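PDB 2X5N: 26S proteasome regulatory subunit RPN10 from Schizosaccharomyces pombe, which binds K48-linked polyubiquitin chains and protects them against disassembly by deubiquitinating enzymes, thereby promoting protein degradation by the 26S proteasome. Local coordinates for residues I7-S12 / T23-Q28; E45-L50 / L64-G69; N56-L61 / N83-D88; V136-I141 / H154-A159. One frame throughout, in Å; residues are numbered along the deposited sequence. Where two conformers were deposited one is given.

Contact 1: residues I7-S12 / T23-Q28; sequences ILIDNS and TRFEAQ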
loop_
_atom_site.group_PDB
_atom_site.type_symbol
_atom_site.label_atom_id
_atom_site.label_comp_id
_atom_site.label_asym_id
_atom_site.label_seq_id
_atom_site.Cartn_x
_atom_site.Cartn_y
_atom_site.Cartn_z
ATOM N N ILE A 7 -4.708 -0.827 2.346
ATOM C CA ILE A 7 -3.310 -0.502 2.573
ATOM C C ILE A 7 -2.561 -1.801 2.877
ATOM O O ILE A 7 -2.914 -2.520 3.789
ATOM C CB ILE A 7 -3.128 0.548 3.709
ATOM C CG1 ILE A 7 -3.908 1.836 3.370
ATOM C CG2 ILE A 7 -1.662 0.823 3.865
ATOM C CD1 ILE A 7 -4.021 2.844 4.476
ATOM N N LEU A 8 -1.556 -2.090 2.057
ATOM C CA LEU A 8 -0.810 -3.329 2.104
ATOM C C LEU A 8 0.597 -3.041 2.598
ATOM O O LEU A 8 1.366 -2.321 1.936
ATOM C CB LEU A 8 -0.715 -3.952 0.707
ATOM C CG LEU A 8 -1.897 -4.828 0.270
ATOM C CD1 LEU A 8 -3.251 -4.117 0.448
ATOM C CD2 LEU A 8 -1.736 -5.260 -1.181
ATOM N N ILE A 9 0.930 -3.602 3.751
ATOM C CA ILE A 9 2.254 -3.416 4.346
ATOM C C ILE A 9 3.127 -4.625 4.069
ATOM O O ILE A 9 2.663 -5.767 4.039
ATOM C CB ILE A 9 2.203 -3.109 5.866
ATOM C CG1 ILE A 9 1.522 -4.211 6.699
ATOM C CG2 ILE A 9 1.535 -1.748 6.070
ATOM C CD1 ILE A 9 1.699 -3.990 8.151
ATOM N N ASP A 10 4.397 -4.343 3.832
ATOM C CA ASP A 10 5.406 -5.368 3.666
ATOM C C ASP A 10 5.961 -5.701 5.055
ATOM O O ASP A 10 6.603 -4.863 5.701
ATOM C CB ASP A 10 6.480 -4.858 2.694
ATOM C CG ASP A 10 7.500 -5.912 2.290
ATOM O OD1 ASP A 10 7.686 -6.910 3.018
ATOM O OD2 ASP A 10 8.130 -5.710 1.226
ATOM N N ASN A 11 5.663 -6.909 5.525
ATOM C CA ASN A 11 6.243 -7.424 6.778
ATOM C C ASN A 11 7.156 -8.613 6.507
ATOM O O ASN A 11 7.226 -9.539 7.323
ATOM C CB ASN A 11 5.161 -7.797 7.791
ATOM C CG ASN A 11 4.288 -8.926 7.318
ATOM O OD1 ASN A 11 3.995 -9.032 6.133
ATOM N ND2 ASN A 11 3.824 -9.761 8.254
ATOM N N SER A 12 7.874 -8.576 5.375
ATOM C CA SER A 12 8.882 -9.592 5.075
ATOM C C SER A 12 10.181 -9.345 5.832
ATOM O O SER A 12 10.395 -8.276 6.414
ATOM C CB SER A 12 9.183 -9.650 3.575
ATOM O OG SER A 12 10.009 -8.581 3.171
ATOM N N THR A 23 13.720 1.390 11.197
ATOM C CA THR A 23 13.824 0.234 10.308
ATOM C C THR A 23 12.886 0.499 9.142
ATOM O O THR A 23 11.990 1.321 9.238
ATOM C CB THR A 23 13.392 -1.086 10.975
ATOM O OG1 THR A 23 12.010 -1.013 11.330
ATOM C CG2 THR A 23 14.251 -1.373 12.198
ATOM N N ARG A 24 13.044 -0.235 8.053
ATOM C CA ARG A 24 12.090 -0.177 6.963
ATOM C C ARG A 24 10.688 -0.434 7.454
ATOM O O ARG A 24 9.766 0.285 7.109
ATOM C CB ARG A 24 12.451 -1.187 5.898
ATOM C CG ARG A 24 13.684 -0.854 5.116
ATOM C CD ARG A 24 13.901 -1.904 3.997
ATOM N NE ARG A 24 15.192 -1.717 3.347
ATOM C CZ ARG A 24 15.632 -2.429 2.322
ATOM N NH1 ARG A 24 14.877 -3.366 1.767
ATOM N NH2 ARG A 24 16.835 -2.181 1.839
ATOM N N PHE A 25 10.509 -1.477 8.259
ATOM C CA PHE A 25 9.178 -1.801 8.722
ATOM C C PHE A 25 8.542 -0.658 9.499
ATOM O O PHE A 25 7.375 -0.310 9.261
ATOM C CB PHE A 25 9.174 -3.052 9.585
ATOM C CG PHE A 25 7.794 -3.413 9.997
ATOM C CD1 PHE A 25 6.946 -4.073 9.106
ATOM C CD2 PHE A 25 7.272 -2.968 11.188
ATOM C CE1 PHE A 25 5.632 -4.330 9.429
ATOM C CE2 PHE A 25 5.948 -3.243 11.523
ATOM C CZ PHE A 25 5.139 -3.923 10.640
ATOM N N GLU A 26 9.297 -0.080 10.431
ATOM C CA GLU A 26 8.763 0.953 11.305
ATOM C C GLU A 26 8.553 2.275 10.582
ATOM O O GLU A 26 7.650 3.048 10.899
ATOM C CB GLU A 26 9.681 1.130 12.503
ATOM C CG GLU A 26 9.559 -0.008 13.510
ATOM C CD GLU A 26 8.190 -0.024 14.165
ATOM O OE1 GLU A 26 7.681 1.076 14.474
ATOM O OE2 GLU A 26 7.621 -1.123 14.360
ATOM N N ALA A 27 9.408 2.524 9.611
ATOM C CA ALA A 27 9.272 3.649 8.698
ATOM C C ALA A 27 7.966 3.640 7.939
ATOM O O ALA A 27 7.266 4.628 7.761
ATOM C CB ALA A 27 10.476 3.859 7.839
ATOM N N GLN A 28 7.680 2.443 7.456
ATOM C CA GLN A 28 6.460 2.167 6.741
ATOM C C GLN A 28 5.276 2.380 7.678
ATOM O O GLN A 28 4.263 2.984 7.305
ATOM C CB GLN A 28 6.523 0.715 6.195
ATOM C CG GLN A 28 5.209 0.067 5.964
ATOM C CD GLN A 28 5.411 -1.369 5.608
ATOM O OE1 GLN A 28 5.281 -1.754 4.460
ATOM N NE2 GLN A 28 5.779 -2.178 6.603
#

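Contact 2: residues E45-L50 / L64-G69; sequences ENMCGL and LTRDYG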
loop_
_atom_site.group_PDB
_atom_site.type_symbol
_atom_site.label_atom_id
_atom_site.label_comp_id
_atom_site.label_asym_id
_atom_site.label_seq_id
_atom_site.Cartn_x
_atom_site.Cartn_y
_atom_site.Cartn_z
ATOM N N GLU A 45 -17.128 9.475 4.285
ATOM C CA GLU A 45 -17.495 8.079 4.085
ATOM C C GLU A 45 -16.352 7.186 3.618
ATOM O O GLU A 45 -16.554 5.990 3.410
ATOM C CB GLU A 45 -18.660 8.006 3.123
ATOM C CG GLU A 45 -19.954 8.521 3.734
ATOM C CD GLU A 45 -21.131 8.107 2.919
ATOM O OE1 GLU A 45 -21.271 8.668 1.835
ATOM O OE2 GLU A 45 -21.886 7.214 3.351
ATOM N N ASN A 46 -15.156 7.732 3.439
ATOM C CA ASN A 46 -14.033 6.892 3.024
ATOM C C ASN A 46 -13.656 5.924 4.128
ATOM O O ASN A 46 -13.746 6.241 5.321
ATOM C CB ASN A 46 -12.826 7.742 2.663
ATOM C CG ASN A 46 -12.957 8.394 1.308
ATOM O OD1 ASN A 46 -13.934 8.181 0.598
ATOM N ND2 ASN A 46 -11.963 9.183 0.930
ATOM N N MET A 47 -13.224 4.742 3.717
ATOM C CA MET A 47 -12.811 3.692 4.629
ATOM C C MET A 47 -11.483 3.141 4.155
ATOM O O MET A 47 -11.202 3.130 2.966
ATOM C CB MET A 47 -13.809 2.536 4.579
ATOM C CG MET A 47 -15.220 2.957 4.828
ATOM S SD MET A 47 -15.513 2.986 6.584
ATOM C CE MET A 47 -16.151 1.328 6.821
ATOM N N CYS A 48 -10.701 2.624 5.089
ATOM C CA CYS A 48 -9.445 1.939 4.832
ATOM C C CYS A 48 -9.366 0.593 5.497
ATOM O O CYS A 48 -9.823 0.467 6.632
ATOM C CB CYS A 48 -8.176 2.747 5.115
ATOM S SG CYS A 48 -8.069 4.351 4.410
ATOM N N GLY A 49 -8.738 -0.371 4.844
ATOM C CA GLY A 49 -8.454 -1.649 5.455
ATOM C C GLY A 49 -6.953 -1.890 5.403
ATOM O O GLY A 49 -6.213 -1.147 4.738
ATOM N N LEU A 50 -6.514 -2.923 6.102
ATOM C CA LEU A 50 -5.105 -3.189 6.303
ATOM C C LEU A 50 -4.817 -4.655 6.002
ATOM O O LEU A 50 -5.492 -5.551 6.511
ATOM C CB LEU A 50 -4.683 -2.871 7.739
ATOM C CG LEU A 50 -3.208 -3.065 8.049
ATOM C CD1 LEU A 50 -2.358 -2.102 7.240
ATOM C CD2 LEU A 50 -2.931 -2.887 9.541
ATOM N N LEU A 64 -12.441 -2.830 6.352
ATOM C CA LEU A 64 -12.586 -1.415 6.078
ATOM C C LEU A 64 -13.153 -0.676 7.284
ATOM O O LEU A 64 -14.137 -1.092 7.893
ATOM C CB LEU A 64 -13.475 -1.237 4.853
ATOM C CG LEU A 64 -12.812 -1.681 3.541
ATOM C CD1 LEU A 64 -13.857 -1.867 2.443
ATOM C CD2 LEU A 64 -11.749 -0.710 3.050
ATOM N N THR A 65 -12.507 0.425 7.624
ATOM C CA THR A 65 -12.833 1.161 8.839
ATOM C C THR A 65 -12.385 2.614 8.748
ATOM O O THR A 65 -11.575 2.956 7.891
ATOM C CB THR A 65 -12.132 0.479 10.070
ATOM O OG1 THR A 65 -12.582 1.067 11.288
ATOM C CG2 THR A 65 -10.610 0.579 10.002
ATOM N N ARG A 66 -12.867 3.441 9.674
ATOM C CA ARG A 66 -12.337 4.785 9.904
ATOM C C ARG A 66 -11.615 4.892 11.256
ATOM O O ARG A 66 -11.131 5.962 11.624
ATOM C CB ARG A 66 -13.463 5.824 9.822
ATOM C CG ARG A 66 -13.968 5.973 8.391
ATOM C CD ARG A 66 -15.057 6.984 8.238
ATOM N NE ARG A 66 -14.643 8.358 8.551
ATOM C CZ ARG A 66 -14.128 9.222 7.675
ATOM N NH1 ARG A 66 -13.865 8.860 6.444
ATOM N NH2 ARG A 66 -13.859 10.466 8.042
ATOM N N ASP A 67 -11.532 3.775 11.968
ATOM C CA ASP A 67 -10.916 3.724 13.290
ATOM C C ASP A 67 -9.458 3.245 13.188
ATOM O O ASP A 67 -9.193 2.047 13.056
ATOM C CB ASP A 67 -11.736 2.782 14.184
ATOM C CG ASP A 67 -11.212 2.719 15.607
ATOM O OD1 ASP A 67 -10.177 3.334 15.885
ATOM O OD2 ASP A 67 -11.826 2.043 16.446
ATOM N N TYR A 68 -8.512 4.178 13.236
ATOM C CA TYR A 68 -7.111 3.790 13.109
ATOM C C TYR A 68 -6.638 2.892 14.261
ATOM O O TYR A 68 -5.702 2.128 14.115
ATOM C CB TYR A 68 -6.204 5.015 12.972
ATOM C CG TYR A 68 -4.823 4.621 12.515
ATOM C CD1 TYR A 68 -4.637 4.141 11.229
ATOM C CD2 TYR A 68 -3.713 4.701 13.350
ATOM C CE1 TYR A 68 -3.401 3.768 10.762
ATOM C CE2 TYR A 68 -2.454 4.309 12.886
ATOM C CZ TYR A 68 -2.312 3.837 11.594
ATOM O OH TYR A 68 -1.096 3.413 11.109
ATOM N N GLY A 69 -7.317 2.945 15.388
ATOM C CA GLY A 69 -6.985 2.043 16.471
ATOM C C GLY A 69 -7.091 0.585 16.066
ATOM O O GLY A 69 -6.367 -0.257 16.567
#

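Contact 3: residues N56-L61 / N83-D88; sequences NSPQVL and NAKFGD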
loop_
_atom_site.group_PDB
_atom_site.type_symbol
_atom_site.label_atom_id
_atom_site.label_comp_id
_atom_site.label_asym_id
_atom_site.label_seq_id
_atom_site.Cartn_x
_atom_site.Cartn_y
_atom_site.Cartn_z
ATOM N N ASN A 56 5.297 -14.772 4.360
ATOM C CA ASN A 56 4.895 -15.938 3.597
ATOM C C ASN A 56 3.506 -16.044 3.017
ATOM O O ASN A 56 3.216 -16.914 2.217
ATOM C CB ASN A 56 5.429 -17.263 4.154
ATOM C CG ASN A 56 6.882 -17.202 4.497
ATOM O OD1 ASN A 56 7.722 -16.949 3.631
ATOM N ND2 ASN A 56 7.204 -17.446 5.770
ATOM N N SER A 57 2.630 -15.154 3.456
ATOM C CA SER A 57 1.217 -15.294 3.144
ATOM C C SER A 57 0.499 -14.016 3.508
ATOM O O SER A 57 0.423 -13.655 4.685
ATOM C CB SER A 57 0.588 -16.462 3.918
ATOM O OG SER A 57 -0.751 -16.593 3.495
ATOM N N PRO A 58 -0.035 -13.318 2.514
ATOM C CA PRO A 58 -0.839 -12.136 2.814
ATOM C C PRO A 58 -2.000 -12.300 3.754
ATOM O O PRO A 58 -2.711 -13.296 3.581
ATOM C CB PRO A 58 -1.189 -11.547 1.454
ATOM C CG PRO A 58 -0.206 -12.146 0.509
ATOM C CD PRO A 58 0.139 -13.504 1.068
ATOM N N GLN A 59 -2.201 -11.408 4.711
ATOM C CA GLN A 59 -3.274 -11.549 5.675
ATOM C C GLN A 59 -4.093 -10.276 5.725
ATOM O O GLN A 59 -3.534 -9.206 5.705
ATOM C CB GLN A 59 -2.706 -11.735 7.077
ATOM C CG GLN A 59 -1.718 -12.828 7.250
ATOM C CD GLN A 59 -2.347 -14.183 7.136
ATOM O OE1 GLN A 59 -3.371 -14.458 7.769
ATOM N NE2 GLN A 59 -1.720 -15.071 6.361
ATOM N N VAL A 60 -5.413 -10.387 5.825
ATOM C CA VAL A 60 -6.225 -9.229 6.113
ATOM C C VAL A 60 -6.180 -8.984 7.631
ATOM O O VAL A 60 -6.615 -9.825 8.414
ATOM C CB VAL A 60 -7.677 -9.404 5.620
ATOM C CG1 VAL A 60 -8.503 -8.182 6.006
ATOM C CG2 VAL A 60 -7.704 -9.653 4.125
ATOM N N LEU A 61 -5.614 -7.857 8.033
ATOM C CA LEU A 61 -5.507 -7.481 9.447
ATOM C C LEU A 61 -6.685 -6.673 9.952
ATOM O O LEU A 61 -7.077 -6.804 11.099
ATOM C CB LEU A 61 -4.227 -6.681 9.679
ATOM C CG LEU A 61 -2.897 -7.386 9.423
ATOM C CD1 LEU A 61 -1.726 -6.494 9.888
ATOM C CD2 LEU A 61 -2.843 -8.781 10.040
ATOM N N ASN A 83 8.956 -14.350 3.433
ATOM C CA ASN A 83 8.904 -13.830 2.073
ATOM C C ASN A 83 7.715 -12.931 1.825
ATOM O O ASN A 83 6.652 -13.097 2.433
ATOM C CB ASN A 83 8.765 -14.986 1.069
ATOM C CG ASN A 83 9.907 -15.952 1.130
ATOM O OD1 ASN A 83 11.032 -15.558 1.347
ATOM N ND2 ASN A 83 9.618 -17.226 0.946
ATOM N N ALA A 84 7.891 -11.997 0.894
ATOM C CA ALA A 84 6.800 -11.160 0.426
ATOM C C ALA A 84 6.148 -11.802 -0.786
ATOM O O ALA A 84 6.836 -12.347 -1.656
ATOM C CB ALA A 84 7.321 -9.792 0.071
ATOM N N LYS A 85 4.830 -11.662 -0.858
ATOM C CA LYS A 85 4.033 -12.215 -1.941
ATOM C C LYS A 85 3.198 -11.102 -2.543
ATOM O O LYS A 85 2.002 -11.001 -2.291
ATOM C CB LYS A 85 3.116 -13.293 -1.381
ATOM C CG LYS A 85 3.856 -14.373 -0.607
ATOM C CD LYS A 85 4.646 -15.229 -1.538
ATOM C CE LYS A 85 5.282 -16.397 -0.803
ATOM N NZ LYS A 85 5.879 -17.350 -1.777
ATOM N N PHE A 86 3.841 -10.279 -3.361
ATOM C CA PHE A 86 3.226 -9.069 -3.894
ATOM C C PHE A 86 1.957 -9.353 -4.709
ATOM O O PHE A 86 0.885 -8.800 -4.434
ATOM C CB PHE A 86 4.231 -8.305 -4.754
ATOM C CG PHE A 86 3.643 -7.096 -5.413
ATOM C CD1 PHE A 86 3.415 -5.930 -4.700
ATOM C CD2 PHE A 86 3.314 -7.111 -6.761
ATOM C CE1 PHE A 86 2.846 -4.814 -5.311
ATOM C CE2 PHE A 86 2.766 -5.993 -7.377
ATOM C CZ PHE A 86 2.539 -4.856 -6.647
ATOM N N GLY A 87 2.058 -10.231 -5.706
ATOM C CA GLY A 87 0.907 -10.498 -6.561
ATOM C C GLY A 87 -0.259 -11.135 -5.804
ATOM O O GLY A 87 -1.413 -10.771 -5.993
ATOM N N ASP A 88 0.032 -12.109 -4.952
ATOM C CA ASP A 88 -1.022 -12.677 -4.115
ATOM C C ASP A 88 -1.682 -11.580 -3.294
ATOM O O ASP A 88 -2.899 -11.569 -3.129
ATOM C CB ASP A 88 -0.473 -13.742 -3.158
ATOM C CG ASP A 88 -0.147 -15.051 -3.833
ATOM O OD1 ASP A 88 -0.608 -15.326 -4.949
ATOM O OD2 ASP A 88 0.540 -15.861 -3.198
#

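Contact 4: residues V136-I141 / H154-A159; sequences VAIDII and HFIDAA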
loop_
_atom_site.group_PDB
_atom_site.type_symbol
_atom_site.label_atom_id
_atom_site.label_comp_id
_atom_site.label_asym_id
_atom_site.label_seq_id
_atom_site.Cartn_x
_atom_site.Cartn_y
_atom_site.Cartn_z
ATOM N N VAL A 136 -9.645 -0.692 -10.460
ATOM C CA VAL A 136 -8.896 -0.622 -9.230
ATOM C C VAL A 136 -7.660 0.230 -9.380
ATOM O O VAL A 136 -6.802 -0.161 -10.162
ATOM C CB VAL A 136 -8.624 -1.993 -8.587
ATOM C CG1 VAL A 136 -7.993 -1.848 -7.237
ATOM C CG2 VAL A 136 -9.895 -2.824 -8.528
ATOM N N ALA A 137 -7.587 1.361 -8.699
ATOM C CA ALA A 137 -6.396 2.197 -8.719
ATOM C C ALA A 137 -5.362 1.643 -7.762
ATOM O O ALA A 137 -5.699 0.936 -6.812
ATOM C CB ALA A 137 -6.751 3.603 -8.311
ATOM N N ILE A 138 -4.101 1.963 -8.015
ATOM C CA ILE A 138 -3.042 1.498 -7.143
ATOM C C ILE A 138 -1.917 2.523 -7.067
ATOM O O ILE A 138 -1.519 3.117 -8.078
ATOM C CB ILE A 138 -2.523 0.114 -7.566
ATOM C CG1 ILE A 138 -1.420 -0.368 -6.607
ATOM C CG2 ILE A 138 -2.076 0.115 -9.030
ATOM C CD1 ILE A 138 -1.255 -1.854 -6.544
ATOM N N ASP A 139 -1.434 2.710 -5.849
ATOM C CA ASP A 139 -0.213 3.439 -5.561
ATOM C C ASP A 139 0.775 2.473 -4.934
ATOM O O ASP A 139 0.415 1.653 -4.096
ATOM C CB ASP A 139 -0.481 4.588 -4.597
ATOM C CG ASP A 139 -1.528 5.511 -5.106
ATOM O OD1 ASP A 139 -1.431 5.911 -6.285
ATOM O OD2 ASP A 139 -2.446 5.835 -4.326
ATOM N N ILE A 140 2.026 2.583 -5.345
ATOM C CA ILE A 140 3.086 1.771 -4.762
ATOM C C ILE A 140 4.142 2.677 -4.173
ATOM O O ILE A 140 4.599 3.605 -4.826
ATOM C CB ILE A 140 3.738 0.863 -5.801
ATOM C CG1 ILE A 140 2.717 -0.163 -6.316
ATOM C CG2 ILE A 140 4.949 0.170 -5.228
ATOM C CD1 ILE A 140 3.222 -1.011 -7.469
ATOM N N ILE A 141 4.517 2.393 -2.930
ATOM C CA ILE A 141 5.620 3.076 -2.239
ATOM C C ILE A 141 6.759 2.065 -2.251
ATOM O O ILE A 141 6.683 1.038 -1.589
ATOM C CB ILE A 141 5.240 3.449 -0.808
ATOM C CG1 ILE A 141 4.070 4.445 -0.826
ATOM C CG2 ILE A 141 6.454 4.031 -0.089
ATOM C CD1 ILE A 141 3.285 4.536 0.482
ATOM N N HIS A 154 6.738 0.156 -15.156
ATOM C CA HIS A 154 5.935 -0.442 -16.211
ATOM C C HIS A 154 4.589 -0.947 -15.680
ATOM O O HIS A 154 3.571 -0.835 -16.344
ATOM C CB HIS A 154 6.694 -1.596 -16.865
ATOM C CG HIS A 154 8.031 -1.200 -17.412
ATOM N ND1 HIS A 154 9.098 -2.070 -17.480
ATOM C CD2 HIS A 154 8.477 -0.019 -17.905
ATOM C CE1 HIS A 154 10.139 -1.448 -18.005
ATOM N NE2 HIS A 154 9.789 -0.202 -18.269
ATOM N N PHE A 155 4.600 -1.510 -14.483
ATOM C CA PHE A 155 3.388 -1.958 -13.814
ATOM C C PHE A 155 2.411 -0.785 -13.616
ATOM O O PHE A 155 1.229 -0.860 -13.973
ATOM C CB PHE A 155 3.773 -2.579 -12.471
ATOM C CG PHE A 155 2.591 -2.898 -11.566
ATOM C CD1 PHE A 155 1.937 -4.117 -11.628
ATOM C CD2 PHE A 155 2.152 -1.971 -10.645
ATOM C CE1 PHE A 155 0.874 -4.404 -10.800
ATOM C CE2 PHE A 155 1.084 -2.249 -9.811
ATOM C CZ PHE A 155 0.444 -3.454 -9.888
ATOM N N ILE A 156 2.902 0.298 -13.033
ATOM C CA ILE A 156 2.033 1.439 -12.787
ATOM C C ILE A 156 1.505 2.016 -14.105
ATOM O O ILE A 156 0.350 2.387 -14.202
ATOM C CB ILE A 156 2.738 2.492 -11.903
ATOM C CG1 ILE A 156 2.854 1.951 -10.473
ATOM C CG2 ILE A 156 1.937 3.788 -11.882
ATOM C CD1 ILE A 156 1.532 1.911 -9.739
ATOM N N ASP A 157 2.350 2.083 -15.128
ATOM C CA ASP A 157 1.930 2.609 -16.410
ATOM C C ASP A 157 0.815 1.750 -16.997
ATOM O O ASP A 157 -0.115 2.272 -17.597
ATOM C CB ASP A 157 3.103 2.673 -17.408
ATOM C CG ASP A 157 4.104 3.749 -17.067
ATOM O OD1 ASP A 157 3.719 4.712 -16.380
ATOM O OD2 ASP A 157 5.269 3.631 -17.507
ATOM N N ALA A 158 0.888 0.432 -16.791
ATOM C CA ALA A 158 -0.120 -0.484 -17.331
ATOM C C ALA A 158 -1.442 -0.436 -16.562
ATOM O O ALA A 158 -2.503 -0.720 -17.123
ATOM C CB ALA A 158 0.410 -1.906 -17.351
ATOM N N ALA A 159 -1.377 -0.101 -15.277
ATOM C CA ALA A 159 -2.566 -0.045 -14.424
ATOM C C ALA A 159 -3.277 1.294 -14.579
ATOM O O ALA A 159 -4.478 1.407 -14.286
ATOM C CB ALA A 159 -2.176 -0.248 -12.958
HETATM O O HOH W 1 -6.536 1.237 -12.532
#

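Contact 1: residues I7-S12 / T23-Q28
Gln28 uses its carboxamide to meet both backbone polar groups of Asp10. Gln28 OE1 accepts from Asp10 N at 2.8 Å (N-H...O 154°), and Gln28 NE2 returns a straighter bond to Asp10 O, 2.9 Å at 165°. Asp10 O lies near the amide plane of Gln28, although NE2 stands above the carbonyl plane of Asp10. With CG anti to the backbone N (chi1 155°) and the chain extended beyond it, Gln28 crosses Ile9 at about a right angle, its CD 3.7 Å from Ile9 CB. Phe25 adds the other tight part of the contact: its CD1 edge is 3.5 Å from Asp10 O, and Asn11 CB approaches CE1 of the ring obliquely at 3.9 Å. The packing ends at the start of the helix, where the partly exposed Thr23 and Glu26 do not touch 7-12. An alanine in place of Gln28 is likely to leave buried Asp10 N and O without these mates. Asp10 OD1 makes an Asx turn to Ser12 N, while OD2 binds Ser115 OG and Gly114 N. Backbone and carboxylate are thus fixed separately, at the start of a DxSxS-like signature known from metal-binding VWA domains but carrying Trp14 in its last position.

Contact 2: residues E45-L50 / L64-G69
Cys48 and Thr65 form an antiparallel hydrogen-bonded pair in which each backbone satisfies the other. Cys48 N donates to Thr65 O at 3.0 Å, almost linearly (178°), whereas the bond from Thr65 N to Cys48 O, 2.9 Å, is bent to 141° and comes from above the carbonyl plane. The Leu64 CA-H also points to Cys48 O, with CA 3.4 Å away. One residue past Thr65, the side chain of Arg66 takes over the bonding. Its NH1 reaches Asn46 O at 2.9 Å, nearly in the guanidinium plane, because the chain bends at chi3 (64°) and folds back toward the strand. NH1 also makes a weak bond to Asn43 O, and NH2 donates to Ile40 O. The Asn46 amide is occupied too, by Glu3 N at OD1 and by the carbonyls of Val1 and Lys39 at ND2. On the apolar side, Met47 CB rests 3.8 Å from Leu64 CB. Thr65 OG1 accepts from Asp67 N in an ST turn, and Asp67 OD1 caps the next helix at Gly69 N. Carbonyls from the last turn of helix 24-42 (Ile40), and from Asn43 (weakly) and Asn46 in the loop that follows, thus converge on one guanidinium, which probably also eases the negative end of that helix.

Contact 3: residues N56-L61 / N83-D88
Asn83 N donates to the side-chain oxygen OD1 of Asn56 at 2.9 Å (167°), arriving from well above the plane of that carbonyl. Asn83 O completes the exchange by accepting from Asn56 N, also 2.9 Å, this time in the carbonyl plane and on a lone pair. One residue therefore gives a backbone N-H and a side-chain oxygen, while the other answers with both of its backbone polar groups. The two side-chain amides stand nearly perpendicular, 84° apart, and although Asn83 ND2 comes near Asn56 OD1, its angle is poor for bonding. The contact lies at the surface of the VWA fold, tying the loop between antiparallel strands 47-52 and 60-63 to the entry of helix 86-98; Lys85 itself is joined through its backbone to Ile53. Past the asparagines, carbon atoms make the contact, partly against backbone oxygens. The Lys85 chain, bent at chi2 (-71°), runs over the Asn56 carbonyl, with CE 3.7 Å from Asn56 O. Pro58 turns its ring across Lys85 at about a right angle, so that Pro58 CD meets Lys85 CB at 3.9 Å. On the first turn of the helix, Asp88 CB touches Pro58 CG at 4.0 Å, and Pro58 also packs on Met51 of strand 47-52.

Contact 4: residues V136-I141 / H154-A159
Ile138 and Ile140 direct their side chains from strand 136-141 to helix 154-159, where Phe155, Ile156 and Ala159 receive them. The two segments run nearly antiparallel, their axes 158° apart with a closest approach of 9.1 Å. Apolar packing carries the contact. Ile138 uses both branches: CG2 touches Ala159 CB at 3.9 Å and also borders Phe155 CE2, while CG1, anti to the backbone N (chi1 -179°), takes CD1 to the ring of Phe155, 4.0 Å from its CE2. The Phe155 side chain crosses both isoleucines at about a right angle, and their methyls approach its ring obliquely; Ile140 CD1 comes to CD2 and CE2, but this isoleucine was modelled in two conformers, so the closeness of that approach is doubtful. Ile156 brings CD1 to 3.7 Å from Ile138 O and slides past Ile140 in the opposite direction. Cutting Ile138 back to alanine is likely to open a gap between Ala159 and the Phe155 ring and give that ring more freedom to turn. Polar linkage is limited to a water lying 2.8 Å from Val136 O and 2.7 Å from Ala159 O, which links the backbones of Val136 and Ala159. Met131 and Ile90, from two other helices, extend the same core around Ile138. Strand 136-143, helix 151-159 and the neighbouring parallel strand 166-170 make the beta-alpha-beta crossover characteristic of the Rossmann-like VWA fold.

How the contacts relate
The four contacts hang on one mixed sheet. Contacts 1 and 2 have centres 18 Å apart and join where Ile7 N approaches Gly49 O at 2.8 Å, between neighbouring strands 3-9 and 47-52. Contacts 2 and 3 alternate along the chain and meet at Leu50 O and Leu61 N, again 2.8 Å. Contacts 1 and 3, about 12 Å between centres, touch through Ser12 CB and Ala84 N (3.8 Å), bringing the DxSxS-like loop beside the entry to helix 86-98. Phe86 of contact 3 reaches contact 4, its CZ 4.1 Å from Phe155 CZ. Contacts 1 and 4 lie on opposite sides of the chain's centre, their nearest atoms about 6 Å apart.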